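Local coordinates for mitotic checkpoint control protein kinase BUB1 (Drosophila melanogaster, PDB 6JKK) that probably acts as an ATP-binding protein kinase of the mitotic checkpoint at kinetochores, the chain here being its kinase domain, at residues A[24-34]-A[92-100]. Numbering follows the deposited sequence.
Sequences FSMYIEKLPHC and YWEFYICLE
Phe24 enters the groove between successive turns of helix 92-100 as a knob among Tyr92, Phe95, Tyr96 and Leu99, an example of a single aromatic side chain filling a helix groove. With Phe24 CG anti to its own N (chi1 -172°), the ring reaches the helix, and Phe24 CZ comes within 3.4 Å of Tyr96 N. One face lies under Tyr96 CB, a CH-pi contact 3.9 Å from the ring centroid, while the opposite face is backed by Ile28 CG2 of its own helix. The Tyr96 ring turns an edge to Phe24, planes at 85°, in an offset edge-to-face pair; its hydroxyl is hydrogen-bonded to Asp213. Replacing Phe24 with an alanine would probably open a gap between the helices and leave Tyr96 CB and Ile28 CG2 without the ring that separates them.

Helix 92-104 is the αC helix of the kinase N-lobe, and Glu94 makes the αC salt bridge to Lys85, the predicted ATP-binding lysine. Segment 24-34, leading into edge strand 34-36 beside strand 119-122, packs against another flank, where Phe95 and Leu99 continue the tight part. Ile28 CG2 approaches Phe95 CE2 at 3.8 Å, and Cys34 SG lies obliquely beside the ring. Leu99 CD1 sits over the centre of the Phe95 ring, at the edge of Phe24, and meets Leu31 CD1 tip to tip at 4.0 Å.

Toward solvent the fit is sparser. Partly exposed His33 brings NE2 to the Phe95 edge, in plane, and the exposed Tyr27 merely grazes Leu99 CD1 with CE2. Ile28 CD1 lies at the edge of the partly exposed Tyr92 ring, 3.9 Å from Tyr92 CD1.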
ATOM      1  N   PHE A  24     -21.771  -0.237 -12.130  1.00 23.71           N
ATOM      2  CA  PHE A  24     -21.048   0.652 -11.232  1.00 22.16           C
ATOM      3  C   PHE A  24     -21.463   2.121 -11.389  1.00 25.69           C
ATOM      4  O   PHE A  24     -21.621   2.830 -10.394  1.00 24.97           O
ATOM      5  CB  PHE A  24     -19.537   0.495 -11.426  1.00 19.44           C
ATOM      6  CG  PHE A  24     -18.722   1.241 -10.412  1.00 17.62           C
ATOM      7  CD1 PHE A  24     -18.809   0.919  -9.062  1.00 16.95           C
ATOM      8  CD2 PHE A  24     -17.881   2.269 -10.804  1.00 17.33           C
ATOM      9  CE1 PHE A  24     -18.063   1.609  -8.118  1.00 16.65           C
ATOM     10  CE2 PHE A  24     -17.126   2.964  -9.874  1.00 17.04           C
ATOM     11  CZ  PHE A  24     -17.214   2.637  -8.528  1.00 18.84           C
ATOM     12  N   SER A  25     -21.647   2.578 -12.627  1.00 27.71           N
ATOM     13  CA  SER A  25     -21.999   3.977 -12.871  1.00 24.11           C
ATOM     14  C   SER A  25     -23.348   4.331 -12.248  1.00 27.27           C
ATOM     15  O   SER A  25     -23.518   5.398 -11.656  1.00 26.58           O
ATOM     16  CB  SER A  25     -22.010   4.276 -14.373  1.00 34.88           C
ATOM     17  OG  SER A  25     -22.954   3.458 -15.042  1.00 43.50           O
ATOM     18  N   MET A  26     -24.302   3.417 -12.371  1.00 22.92           N
ATOM     19  CA  MET A  26     -25.605   3.574 -11.750  1.00 32.04           C
ATOM     20  C   MET A  26     -25.490   3.699 -10.225  1.00 28.37           C
ATOM     21  O   MET A  26     -26.263   4.424  -9.590  1.00 29.93           O
ATOM     22  CB  MET A  26     -26.473   2.382 -12.140  1.00 37.54           C
ATOM     23  CG  MET A  26     -27.688   2.151 -11.290  1.00 49.07           C
ATOM     24  SD  MET A  26     -28.547   0.689 -11.893  1.00 92.18           S
ATOM     25  CE  MET A  26     -28.509   1.019 -13.653  1.00 40.90           C
ATOM     26  N   TYR A  27     -24.520   3.001  -9.641  1.00 24.02           N
ATOM     27  CA  TYR A  27     -24.290   3.093  -8.202  1.00 18.76           C
ATOM     28  C   TYR A  27     -23.675   4.433  -7.802  1.00 21.68           C
ATOM     29  O   TYR A  27     -24.205   5.115  -6.927  1.00 18.44           O
ATOM     30  CB  TYR A  27     -23.418   1.932  -7.708  1.00 18.00           C
ATOM     31  CG  TYR A  27     -23.053   1.981  -6.227  1.00 21.51           C
ATOM     32  CD1 TYR A  27     -24.031   2.130  -5.246  1.00 24.93           C
ATOM     33  CD2 TYR A  27     -21.729   1.855  -5.817  1.00 22.74           C
ATOM     34  CE1 TYR A  27     -23.695   2.168  -3.900  1.00 22.54           C
ATOM     35  CE2 TYR A  27     -21.384   1.886  -4.474  1.00 22.97           C
ATOM     36  CZ  TYR A  27     -22.370   2.043  -3.521  1.00 24.22           C
ATOM     37  OH  TYR A  27     -22.027   2.079  -2.179  1.00 19.64           O
ATOM     38  N   ILE A  28     -22.572   4.826  -8.437  1.00 18.28           N
ATOM     39  CA  ILE A  28     -21.891   6.052  -8.007  1.00 16.39           C
ATOM     40  C   ILE A  28     -22.716   7.317  -8.264  1.00 21.27           C
ATOM     41  O   ILE A  28     -22.531   8.331  -7.586  1.00 21.35           O
ATOM     42  CB  ILE A  28     -20.460   6.190  -8.576  1.00 17.61           C
ATOM     43  CG1 ILE A  28     -20.461   6.348 -10.095  1.00 18.09           C
ATOM     44  CG2 ILE A  28     -19.600   4.997  -8.162  1.00 16.46           C
ATOM     45  CD1 ILE A  28     -19.046   6.501 -10.673  1.00 17.31           C
ATOM     46  N   GLU A  29     -23.644   7.238  -9.217  1.00 18.71           N
ATOM     47  CA  GLU A  29     -24.583   8.333  -9.480  1.00 19.79           C
ATOM     48  C   GLU A  29     -25.490   8.635  -8.279  1.00 22.47           C
ATOM     49  O   GLU A  29     -26.129   9.688  -8.229  1.00 25.25           O
ATOM     50  CB  GLU A  29     -25.464   8.000 -10.689  1.00 30.95           C
ATOM     51  CG  GLU A  29     -24.793   8.157 -12.045  1.00 32.98           C
ATOM     52  CD  GLU A  29     -25.588   7.505 -13.163  1.00 37.79           C
ATOM     53  OE1 GLU A  29     -26.796   7.247 -12.966  1.00 34.42           O
ATOM     54  OE2 GLU A  29     -24.997   7.246 -14.232  1.00 44.11           O
ATOM     55  N   LYS A  30     -25.550   7.702  -7.327  1.00 18.73           N
ATOM     56  CA  LYS A  30     -26.418   7.820  -6.150  1.00 23.59           C
ATOM     57  C   LYS A  30     -25.680   8.225  -4.875  1.00 23.30           C
ATOM     58  O   LYS A  30     -26.308   8.523  -3.851  1.00 21.37           O
ATOM     59  CB  LYS A  30     -27.102   6.484  -5.880  1.00 27.07           C
ATOM     60  CG  LYS A  30     -28.542   6.403  -6.331  1.00 43.39           C
ATOM     61  CD  LYS A  30     -28.648   6.293  -7.830  1.00 50.14           C
ATOM     62  CE  LYS A  30     -29.886   5.496  -8.214  1.00 48.22           C
ATOM     63  NZ  LYS A  30     -29.743   4.914  -9.572  1.00 47.67           N
ATOM     64  N   LEU A  31     -24.354   8.209  -4.923  1.00 17.81           N
ATOM     65  CA  LEU A  31     -23.552   8.456  -3.725  1.00 15.12           C
ATOM     66  C   LEU A  31     -23.424   9.949  -3.445  1.00 21.65           C
ATOM     67  O   LEU A  31     -22.946  10.697  -4.293  1.00 20.73           O
ATOM     68  CB  LEU A  31     -22.167   7.827  -3.877  1.00 14.12           C
ATOM     69  CG  LEU A  31     -22.121   6.299  -3.916  1.00 23.63           C
ATOM     70  CD1 LEU A  31     -20.730   5.803  -4.300  1.00 20.93           C
ATOM     71  CD2 LEU A  31     -22.562   5.697  -2.580  1.00 23.61           C
ATOM     72  N   PRO A  32     -23.850  10.383  -2.248  1.00 22.53           N
ATOM     73  CA  PRO A  32     -23.823  11.804  -1.893  1.00 20.01           C
ATOM     74  C   PRO A  32     -22.409  12.377  -1.861  1.00 15.02           C
ATOM     75  O   PRO A  32     -22.259  13.587  -2.019  1.00 19.21           O
ATOM     76  CB  PRO A  32     -24.435  11.824  -0.491  1.00 26.78           C
ATOM     77  CG  PRO A  32     -25.332  10.618  -0.459  1.00 30.52           C
ATOM     78  CD  PRO A  32     -24.580   9.581  -1.249  1.00 29.07           C
ATOM     79  N   HIS A  33     -21.396  11.541  -1.661  1.00 13.98           N
ATOM     80  CA  HIS A  33     -20.028  12.054  -1.624  1.00 15.87           C
ATOM     81  C   HIS A  33     -19.338  11.978  -2.981  1.00 21.20           C
ATOM     82  O   HIS A  33     -18.145  12.259  -3.093  1.00 22.50           O
ATOM     83  CB  HIS A  33     -19.190  11.364  -0.542  1.00 19.44           C
ATOM     84  CG  HIS A  33     -18.836   9.940  -0.849  1.00 18.68           C
ATOM     85  ND1 HIS A  33     -19.786   8.964  -1.057  1.00 18.75           N
ATOM     86  CD2 HIS A  33     -17.635   9.322  -0.935  1.00 16.67           C
ATOM     87  CE1 HIS A  33     -19.185   7.808  -1.281  1.00 18.71           C
ATOM     88  NE2 HIS A  33     -17.878   7.998  -1.215  1.00 14.72           N
ATOM     89  N   CYS A  34     -20.101  11.626  -4.012  1.00 17.51           N
ATOM     90  CA  CYS A  34     -19.588  11.634  -5.376  1.00 15.99           C
ATOM     91  C   CYS A  34     -20.375  12.660  -6.175  1.00 15.96           C
ATOM     92  O   CYS A  34     -21.609  12.673  -6.125  1.00 17.40           O
ATOM     93  CB  CYS A  34     -19.760  10.254  -6.007  1.00 18.96           C
ATOM     94  SG  CYS A  34     -19.226  10.134  -7.730  1.00 18.20           S
ATOM     95  N   TYR A  92     -12.340   4.997 -12.661  1.00 20.81           N
ATOM     96  CA  TYR A  92     -13.515   4.527 -11.936  1.00 17.16           C
ATOM     97  C   TYR A  92     -13.118   3.350 -11.063  1.00 16.46           C
ATOM     98  O   TYR A  92     -13.621   3.191  -9.948  1.00 16.91           O
ATOM     99  CB  TYR A  92     -14.609   4.093 -12.909  1.00 16.25           C
ATOM    100  CG  TYR A  92     -15.147   5.214 -13.766  1.00 20.82           C
ATOM    101  CD1 TYR A  92     -16.131   6.068 -13.286  1.00 20.11           C
ATOM    102  CD2 TYR A  92     -14.670   5.419 -15.058  1.00 26.34           C
ATOM    103  CE1 TYR A  92     -16.627   7.091 -14.067  1.00 24.85           C
ATOM    104  CE2 TYR A  92     -15.166   6.441 -15.849  1.00 21.38           C
ATOM    105  CZ  TYR A  92     -16.140   7.273 -15.339  1.00 22.66           C
ATOM    106  OH  TYR A  92     -16.641   8.301 -16.101  1.00 27.36           O
ATOM    107  N   TRP A  93     -12.207   2.530 -11.578  1.00 18.58           N
ATOM    108  CA  TRP A  93     -11.806   1.293 -10.911  1.00 19.52           C
ATOM    109  C   TRP A  93     -11.264   1.535  -9.511  1.00 24.21           C
ATOM    110  O   TRP A  93     -11.594   0.806  -8.572  1.00 14.36           O
ATOM    111  CB  TRP A  93     -10.765   0.558 -11.760  1.00 22.38           C
ATOM    112  CG  TRP A  93     -10.313  -0.750 -11.175  1.00 23.75           C
ATOM    113  CD1 TRP A  93      -9.107  -1.015 -10.570  1.00 23.90           C
ATOM    114  CD2 TRP A  93     -11.057  -1.972 -11.141  1.00 21.94           C
ATOM    115  NE1 TRP A  93      -9.066  -2.333 -10.165  1.00 21.88           N
ATOM    116  CE2 TRP A  93     -10.247  -2.939 -10.506  1.00 22.97           C
ATOM    117  CE3 TRP A  93     -12.330  -2.343 -11.590  1.00 21.09           C
ATOM    118  CZ2 TRP A  93     -10.679  -4.256 -10.310  1.00 20.51           C
ATOM    119  CZ3 TRP A  93     -12.753  -3.644 -11.393  1.00 23.69           C
ATOM    120  CH2 TRP A  93     -11.933  -4.586 -10.760  1.00 23.32           C
ATOM    121  N   GLU A  94     -10.429   2.557  -9.370  1.00 19.71           N
ATOM    122  CA  GLU A  94      -9.885   2.892  -8.061  1.00 17.77           C
ATOM    123  C   GLU A  94     -10.996   3.185  -7.040  1.00 17.48           C
ATOM    124  O   GLU A  94     -10.930   2.728  -5.894  1.00 17.20           O
ATOM    125  CB  GLU A  94      -8.916   4.068  -8.175  1.00 13.70           C
ATOM    126  CG  GLU A  94      -8.404   4.570  -6.842  1.00 14.97           C
ATOM    127  CD  GLU A  94      -7.302   5.581  -7.017  1.00 20.49           C
ATOM    128  OE1 GLU A  94      -6.983   5.914  -8.179  1.00 17.02           O
ATOM    129  OE2 GLU A  94      -6.758   6.032  -5.996  1.00 22.01           O
ATOM    130  N   PHE A  95     -12.022   3.919  -7.469  1.00 13.34           N
ATOM    131  CA  PHE A  95     -13.155   4.254  -6.614  1.00 13.82           C
ATOM    132  C   PHE A  95     -13.878   2.960  -6.234  1.00 16.92           C
ATOM    133  O   PHE A  95     -14.206   2.749  -5.062  1.00 14.23           O
ATOM    134  CB  PHE A  95     -14.095   5.238  -7.338  1.00 11.96           C
ATOM    135  CG  PHE A  95     -15.099   5.932  -6.439  1.00 11.68           C
ATOM    136  CD1 PHE A  95     -14.925   5.976  -5.059  1.00 16.19           C
ATOM    137  CD2 PHE A  95     -16.236   6.530  -6.989  1.00 15.63           C
ATOM    138  CE1 PHE A  95     -15.861   6.614  -4.238  1.00 14.24           C
ATOM    139  CE2 PHE A  95     -17.174   7.170  -6.182  1.00 14.32           C
ATOM    140  CZ  PHE A  95     -16.993   7.210  -4.806  1.00 16.69           C
ATOM    141  N   TYR A  96     -14.092   2.078  -7.211  1.00 13.47           N
ATOM    142  CA  TYR A  96     -14.734   0.787  -6.942  1.00 13.54           C
ATOM    143  C   TYR A  96     -14.005  -0.022  -5.864  1.00 19.25           C
ATOM    144  O   TYR A  96     -14.628  -0.470  -4.901  1.00 16.35           O
ATOM    145  CB  TYR A  96     -14.858  -0.058  -8.223  1.00 16.28           C
ATOM    146  CG  TYR A  96     -15.169  -1.520  -7.925  1.00 21.29           C
ATOM    147  CD1 TYR A  96     -16.461  -1.927  -7.609  1.00 21.10           C
ATOM    148  CD2 TYR A  96     -14.164  -2.487  -7.946  1.00 15.44           C
ATOM    149  CE1 TYR A  96     -16.745  -3.259  -7.314  1.00 24.30           C
ATOM    150  CE2 TYR A  96     -14.438  -3.825  -7.655  1.00 16.97           C
ATOM    151  CZ  TYR A  96     -15.730  -4.201  -7.344  1.00 21.78           C
ATOM    152  OH  TYR A  96     -16.017  -5.520  -7.061  1.00 20.76           O
ATOM    153  N   ILE A  97     -12.697  -0.211  -6.034  1.00 13.92           N
ATOM    154  CA  ILE A  97     -11.915  -0.987  -5.070  1.00 13.21           C
ATOM    155  C   ILE A  97     -12.034  -0.403  -3.661  1.00 14.65           C
ATOM    156  O   ILE A  97     -12.272  -1.129  -2.692  1.00 14.92           O
ATOM    157  CB  ILE A  97     -10.416  -1.067  -5.462  1.00 10.23           C
ATOM    158  CG1 ILE A  97     -10.221  -1.888  -6.747  1.00 18.13           C
ATOM    159  CG2 ILE A  97      -9.591  -1.637  -4.300  1.00 11.27           C
ATOM    160  CD1 ILE A  97     -10.687  -3.348  -6.658  1.00 17.95           C
ATOM    161  N   CYS A  98     -11.880   0.913  -3.551  1.00 14.13           N
ATOM    162  CA  CYS A  98     -11.911   1.575  -2.251  0.50 13.58           C
ATOM    163  C   CYS A  98     -13.264   1.444  -1.582  1.00 12.32           C
ATOM    164  O   CYS A  98     -13.349   1.203  -0.377  1.00 16.60           O
ATOM    165  CB  CYS A  98     -11.548   3.049  -2.391  0.50 15.54           C
ATOM    166  SG  CYS A  98      -9.803   3.303  -2.678  0.50 12.06           S
ATOM    167  N   LEU A  99     -14.325   1.599  -2.364  1.00 13.07           N
ATOM    168  CA  LEU A  99     -15.671   1.411  -1.837  1.00 14.45           C
ATOM    169  C   LEU A  99     -15.822  -0.019  -1.303  1.00 16.21           C
ATOM    170  O   LEU A  99     -16.375  -0.232  -0.213  1.00 17.15           O
ATOM    171  CB  LEU A  99     -16.708   1.691  -2.931  1.00 13.62           C
ATOM    172  CG  LEU A  99     -16.875   3.163  -3.319  1.00 15.19           C
ATOM    173  CD1 LEU A  99     -17.653   3.302  -4.627  1.00 13.99           C
ATOM    174  CD2 LEU A  99     -17.570   3.934  -2.203  1.00 15.47           C
ATOM    175  N   GLU A 100     -15.328  -0.995  -2.066  1.00 16.90           N
ATOM    176  CA  GLU A 100     -15.470  -2.405  -1.679  1.00 18.34           C
ATOM    177  C   GLU A 100     -14.679  -2.716  -0.425  1.00 16.64           C
ATOM    178  O   GLU A 100     -15.165  -3.415   0.461  1.00 14.60           O
ATOM    179  CB  GLU A 100     -15.043  -3.345  -2.813  1.00 16.42           C
ATOM    180  CG  GLU A 100     -16.119  -3.574  -3.871  1.00 20.47           C
ATOM    181  CD  GLU A 100     -17.433  -4.051  -3.273  1.00 24.19           C
ATOM    182  OE1 GLU A 100     -17.491  -5.200  -2.782  1.00 25.31           O
ATOM    183  OE2 GLU A 100     -18.402  -3.271  -3.280  1.00 30.58           O
TER